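Local coordinates for protein dihydropteridine reductase (Dictyostelium discoideum, PDB 3ORF) that catalyses the NADH- or NADPH-dependent reduction of quinonoid dihydropteridine to tetrahydropteridine, probably supplying the tetrahydrobiopterin cofactor of the aromatic amino acid hydroxylases, at residues G96-G101 with R199-D204. Sequence-based numbering, arbitrary orientation.
With NAD (nicotinamide-adenine-dinucleotide), chain E.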
ATOM      1  N   GLY A  96      12.993   1.255   5.962  1.00 29.67           N
ATOM      2  CA  GLY A  96      11.961   0.217   5.898  1.00 33.28           C
ATOM      3  C   GLY A  96      12.171  -0.750   7.067  1.00 34.36           C
ATOM      4  O   GLY A  96      12.965  -0.477   7.977  1.00 36.04           O
ATOM      5  N   GLY A  97      11.499  -1.880   7.024  1.00 34.00           N
ATOM      6  CA  GLY A  97      11.557  -2.864   8.115  1.00 32.61           C
ATOM      7  C   GLY A  97      10.820  -4.094   7.620  1.00 31.39           C
ATOM      8  O   GLY A  97      10.009  -4.006   6.685  1.00 30.33           O
ATOM      9  N   TRP A  98      11.049  -5.220   8.289  1.00 29.31           N
ATOM     10  CA  TRP A  98      10.262  -6.422   8.086  1.00 29.64           C
ATOM     11  C   TRP A  98       9.531  -6.914   9.349  1.00 30.13           C
ATOM     12  O   TRP A  98      10.075  -6.912  10.433  1.00 30.33           O
ATOM     13  CB  TRP A  98      11.149  -7.549   7.475  1.00 29.62           C
ATOM     14  CG  TRP A  98      10.287  -8.784   7.136  1.00 28.49           C
ATOM     15  CD1 TRP A  98       9.606  -8.997   5.975  1.00 27.64           C
ATOM     16  CD2 TRP A  98       9.982  -9.892   7.989  1.00 26.27           C
ATOM     17  NE1 TRP A  98       8.935 -10.192   6.033  1.00 29.27           N
ATOM     18  CE2 TRP A  98       9.157 -10.760   7.262  1.00 30.16           C
ATOM     19  CE3 TRP A  98      10.354 -10.246   9.285  1.00 33.04           C
ATOM     20  CZ2 TRP A  98       8.660 -11.948   7.796  1.00 34.08           C
ATOM     21  CZ3 TRP A  98       9.896 -11.457   9.814  1.00 33.84           C
ATOM     22  CH2 TRP A  98       9.034 -12.272   9.090  1.00 38.40           C
ATOM     23  N   SER A  99       8.304  -7.350   9.203  1.00 30.80           N
ATOM     24  CA  SER A  99       7.581  -8.028  10.290  1.00 32.44           C
ATOM     25  C   SER A  99       6.702  -9.037   9.627  1.00 33.17           C
ATOM     26  O   SER A  99       6.202  -8.733   8.536  1.00 33.93           O
ATOM     27  CB  SER A  99       6.618  -7.068  11.009  1.00 32.98           C
ATOM     28  OG  SER A  99       7.252  -6.415  12.092  1.00 35.91           O
ATOM     29  N   GLY A 100       6.451 -10.179  10.310  1.00 33.15           N
ATOM     30  CA  GLY A 100       5.670 -11.286   9.780  1.00 31.41           C
ATOM     31  C   GLY A 100       4.220 -11.275  10.201  1.00 31.80           C
ATOM     32  O   GLY A 100       3.773 -10.440  10.960  1.00 32.34           O
ATOM     33  N   GLY A 101       3.471 -12.216   9.660  1.00 33.59           N
ATOM     34  CA  GLY A 101       2.196 -12.591  10.183  1.00 34.23           C
ATOM     35  C   GLY A 101       1.136 -12.604   9.130  1.00 35.07           C
ATOM     36  O   GLY A 101       1.063 -11.679   8.303  1.00 34.58           O
ATOM     37  N   ARG A 199      20.771 -11.981   8.878  1.00 31.79           N
ATOM     38  CA  ARG A 199      21.586 -12.861   9.661  1.00 32.41           C
ATOM     39  C   ARG A 199      20.839 -13.388  10.876  1.00 33.82           C
ATOM     40  O   ARG A 199      21.048 -14.560  11.270  1.00 35.50           O
ATOM     41  CB  ARG A 199      22.938 -12.233  10.017  1.00 33.79           C
ATOM     42  CG  ARG A 199      23.836 -12.179   8.715  1.00 36.45           C
ATOM     43  CD  ARG A 199      25.249 -12.410   8.980  1.00 42.43           C
ATOM     44  NE  ARG A 199      26.089 -12.118   7.820  1.00 43.34           N
ATOM     45  CZ  ARG A 199      27.049 -12.918   7.379  1.00 50.02           C
ATOM     46  NH1 ARG A 199      27.270 -14.098   7.984  1.00 52.43           N
ATOM     47  NH2 ARG A 199      27.752 -12.573   6.314  1.00 47.17           N
ATOM     48  N   LYS A 200      19.934 -12.577  11.417  1.00 31.74           N
ATOM     49  CA  LYS A 200      19.207 -12.926  12.587  1.00 32.41           C
ATOM     50  C   LYS A 200      18.095 -13.955  12.273  1.00 33.16           C
ATOM     51  O   LYS A 200      17.811 -14.862  13.040  1.00 31.09           O
ATOM     52  CB  LYS A 200      18.637 -11.646  13.208  1.00 31.61           C
ATOM     53  CG  LYS A 200      17.466 -11.859  14.142  1.00 32.47           C
ATOM     54  CD  LYS A 200      17.135 -10.545  14.928  1.00 37.22           C
ATOM     55  CE  LYS A 200      16.640  -9.414  14.037  1.00 41.01           C
ATOM     56  NZ  LYS A 200      16.289  -8.150  14.799  1.00 42.29           N
ATOM     57  N   TYR A 201      17.447 -13.805  11.133  1.00 34.25           N
ATOM     58  CA  TYR A 201      16.242 -14.591  10.857  1.00 34.65           C
ATOM     59  C   TYR A 201      16.524 -15.817  10.027  1.00 36.34           C
ATOM     60  O   TYR A 201      15.696 -16.740   9.974  1.00 36.73           O
ATOM     61  CB  TYR A 201      15.245 -13.726  10.128  1.00 32.75           C
ATOM     62  CG  TYR A 201      14.620 -12.696  10.999  1.00 33.94           C
ATOM     63  CD1 TYR A 201      14.260 -12.999  12.328  1.00 34.55           C
ATOM     64  CD2 TYR A 201      14.324 -11.416  10.520  1.00 33.06           C
ATOM     65  CE1 TYR A 201      13.617 -12.056  13.152  1.00 35.21           C
ATOM     66  CE2 TYR A 201      13.651 -10.432  11.390  1.00 30.56           C
ATOM     67  CZ  TYR A 201      13.314 -10.778  12.673  1.00 30.97           C
ATOM     68  OH  TYR A 201      12.678  -9.893  13.528  1.00 35.71           O
ATOM     69  N   MET A 202      17.677 -15.843   9.369  1.00 37.59           N
ATOM     70  CA  MET A 202      17.954 -16.957   8.469  1.00 40.03           C
ATOM     71  C   MET A 202      19.382 -17.372   8.679  1.00 40.42           C
ATOM     72  O   MET A 202      20.115 -17.638   7.725  1.00 42.00           O
ATOM     73  CB  MET A 202      17.693 -16.551   7.000  1.00 39.84           C
ATOM     74  CG  MET A 202      16.275 -16.100   6.707  1.00 42.94           C
ATOM     75  SD  MET A 202      16.009 -15.588   4.953  1.00 51.99           S
ATOM     76  CE  MET A 202      16.964 -14.153   4.800  1.00 38.85           C
ATOM     77  N   SER A 203      19.796 -17.443   9.935  1.00 41.09           N
ATOM     78  CA  SER A 203      21.205 -17.703  10.257  1.00 41.37           C
ATOM     79  C   SER A 203      21.750 -19.077   9.798  1.00 42.01           C
ATOM     80  O   SER A 203      22.970 -19.271   9.818  1.00 43.18           O
ATOM     81  CB  SER A 203      21.456 -17.536  11.753  1.00 42.37           C
ATOM     82  OG  SER A 203      20.665 -18.455  12.463  1.00 43.26           O
ATOM     83  N   ASP A 204      20.862 -19.999   9.428  1.00 41.04           N
ATOM     84  CA  ASP A 204      21.240 -21.274   8.785  1.00 43.12           C
ATOM     85  C   ASP A 204      21.620 -21.145   7.317  1.00 42.42           C
ATOM     86  O   ASP A 204      22.104 -22.113   6.742  1.00 42.64           O
ATOM     87  CB  ASP A 204      20.066 -22.234   8.792  1.00 44.64           C
ATOM     88  CG  ASP A 204      18.824 -21.651   8.117  1.00 47.64           C
ATOM     89  OD1 ASP A 204      18.255 -22.343   7.234  1.00 55.42           O
ATOM     90  OD2 ASP A 204      18.412 -20.511   8.437  1.00 47.40           O
TER
HETATM   91  PA  NAD E 901      17.762  -1.575   8.778  1.00 34.60           P
HETATM   92  O1A NAD E 901      16.716  -1.871   9.791  1.00 37.00           O
HETATM   93  O2A NAD E 901      19.208  -1.642   9.130  1.00 32.27           O
HETATM   94  O5B NAD E 901      17.561   0.001   8.363  1.00 35.20           O
HETATM   95  C5B NAD E 901      16.397   0.656   8.012  1.00 35.50           C
HETATM   96  C4B NAD E 901      16.614   2.132   8.388  1.00 35.46           C
HETATM   97  O4B NAD E 901      15.371   2.817   8.057  1.00 36.35           O
HETATM   98  C3B NAD E 901      16.757   2.258   9.928  1.00 36.75           C
HETATM   99  O3B NAD E 901      17.734   3.233  10.209  1.00 36.88           O
HETATM  100  C2B NAD E 901      15.461   2.900  10.380  1.00 38.45           C
HETATM  101  O2B NAD E 901      15.675   3.792  11.486  1.00 40.13           O
HETATM  102  C1B NAD E 901      15.090   3.718   9.126  1.00 38.25           C
HETATM  103  N9A NAD E 901      13.637   4.002   8.966  1.00 38.27           N
HETATM  104  C8A NAD E 901      12.637   3.128   9.252  1.00 36.75           C
HETATM  105  N7A NAD E 901      11.486   3.731   8.919  1.00 40.02           N
HETATM  106  C5A NAD E 901      11.742   4.995   8.460  1.00 38.71           C
HETATM  107  C6A NAD E 901      10.951   6.085   7.981  1.00 38.64           C
HETATM  108  N6A NAD E 901       9.596   6.032   7.989  1.00 37.52           N
HETATM  109  N1A NAD E 901      11.565   7.227   7.557  1.00 37.07           N
HETATM  110  C2A NAD E 901      12.887   7.328   7.612  1.00 33.82           C
HETATM  111  N3A NAD E 901      13.654   6.312   8.059  1.00 33.58           N
HETATM  112  C4A NAD E 901      13.121   5.155   8.510  1.00 35.47           C
HETATM  113  O3  NAD E 901      17.370  -2.445   7.525  1.00 31.68           O
HETATM  114  PN  NAD E 901      18.212  -2.882   6.318  1.00 39.18           P
HETATM  115  O1N NAD E 901      18.576  -4.298   6.647  1.00 41.13           O
HETATM  116  O2N NAD E 901      19.219  -1.832   5.870  1.00 36.14           O
HETATM  117  O5D NAD E 901      17.141  -2.978   5.103  1.00 42.49           O
HETATM  118  C5D NAD E 901      16.978  -1.939   4.129  1.00 50.66           C
HETATM  119  C4D NAD E 901      15.746  -2.220   3.247  1.00 55.69           C
HETATM  120  O4D NAD E 901      15.743  -3.614   2.839  1.00 59.36           O
HETATM  121  C3D NAD E 901      14.370  -1.990   3.883  1.00 56.37           C
HETATM  122  O3D NAD E 901      13.628  -1.129   2.949  1.00 53.22           O
HETATM  123  C2D NAD E 901      13.726  -3.383   3.931  1.00 59.37           C
HETATM  124  O2D NAD E 901      12.308  -3.191   3.806  1.00 58.46           O
HETATM  125  C1D NAD E 901      14.331  -3.916   2.613  1.00 60.63           C
HETATM  126  N1N NAD E 901      14.210  -5.279   1.921  1.00 62.96           N
HETATM  127  C2N NAD E 901      15.003  -6.465   2.252  1.00 63.57           C
HETATM  128  C3N NAD E 901      14.775  -7.659   1.482  1.00 61.26           C
HETATM  129  C7N NAD E 901      15.546  -8.990   1.701  1.00 55.51           C
HETATM  130  O7N NAD E 901      14.923 -10.069   1.711  1.00 56.55           O
HETATM  131  N7N NAD E 901      16.886  -8.855   1.794  1.00 38.14           N
HETATM  132  C4N NAD E 901      13.834  -7.663   0.425  1.00 63.76           C
HETATM  133  C5N NAD E 901      13.110  -6.508   0.104  1.00 62.21           C
HETATM  134  C6N NAD E 901      13.297  -5.349   0.839  1.00 59.60           C
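Trp98 and Tyr201 make this contact alone, ring against ring, with no hydrogen bond between the two segments. The pair is an offset edge-to-face stack. The benzo edge of Trp98 is turned toward the face of Tyr201, with the planes at 64° and the ring centroids 5.6 Å apart. Only one corner touches closely: Trp98 CE3 lies 3.9 Å from Tyr201 CE2, and Trp98 CZ3 lies 4.2 Å from the same CE2. CZ3 sits over one face of the tyrosine ring.

The CA atoms of the two residues are 10.5 Å apart, and the side chains bridge that distance. In Trp98, CG stands opposite the backbone N (chi1 -175°), which carries the indole out from the loop toward the helix. Tyr201 lies at the end of helix 196-201, and Met202 is the first residue to leave helical geometry. Within each segment a neighbour packs on a ring face. Gly100 N lies 3.5 Å above the Trp98 plane, and Lys200 CE lies 3.8 Å above that of Tyr201, both offset toward the rim.

The loop after strand 88-93 belongs to the cofactor side of this Rossmann-fold short-chain reductase. Gly96 and Gly97 line the NAD pocket, with Gly97 N 3.6 Å from NAD O2D. Gly97 N is also hydrogen-bonded to Asn119 OD1. The Trp98 ring makes another edge-to-face contact with Tyr158, the predicted proton acceptor, and its side chain also touches Met155. Trp98 thus lies between Tyr158 and the end of helix 196-201.

The contact buries just 82 Å² near the surface. No polar bond fixes the pair across the segments, so their attraction rests on dispersion and the weak electrostatics of a C-H edge facing a pi cloud.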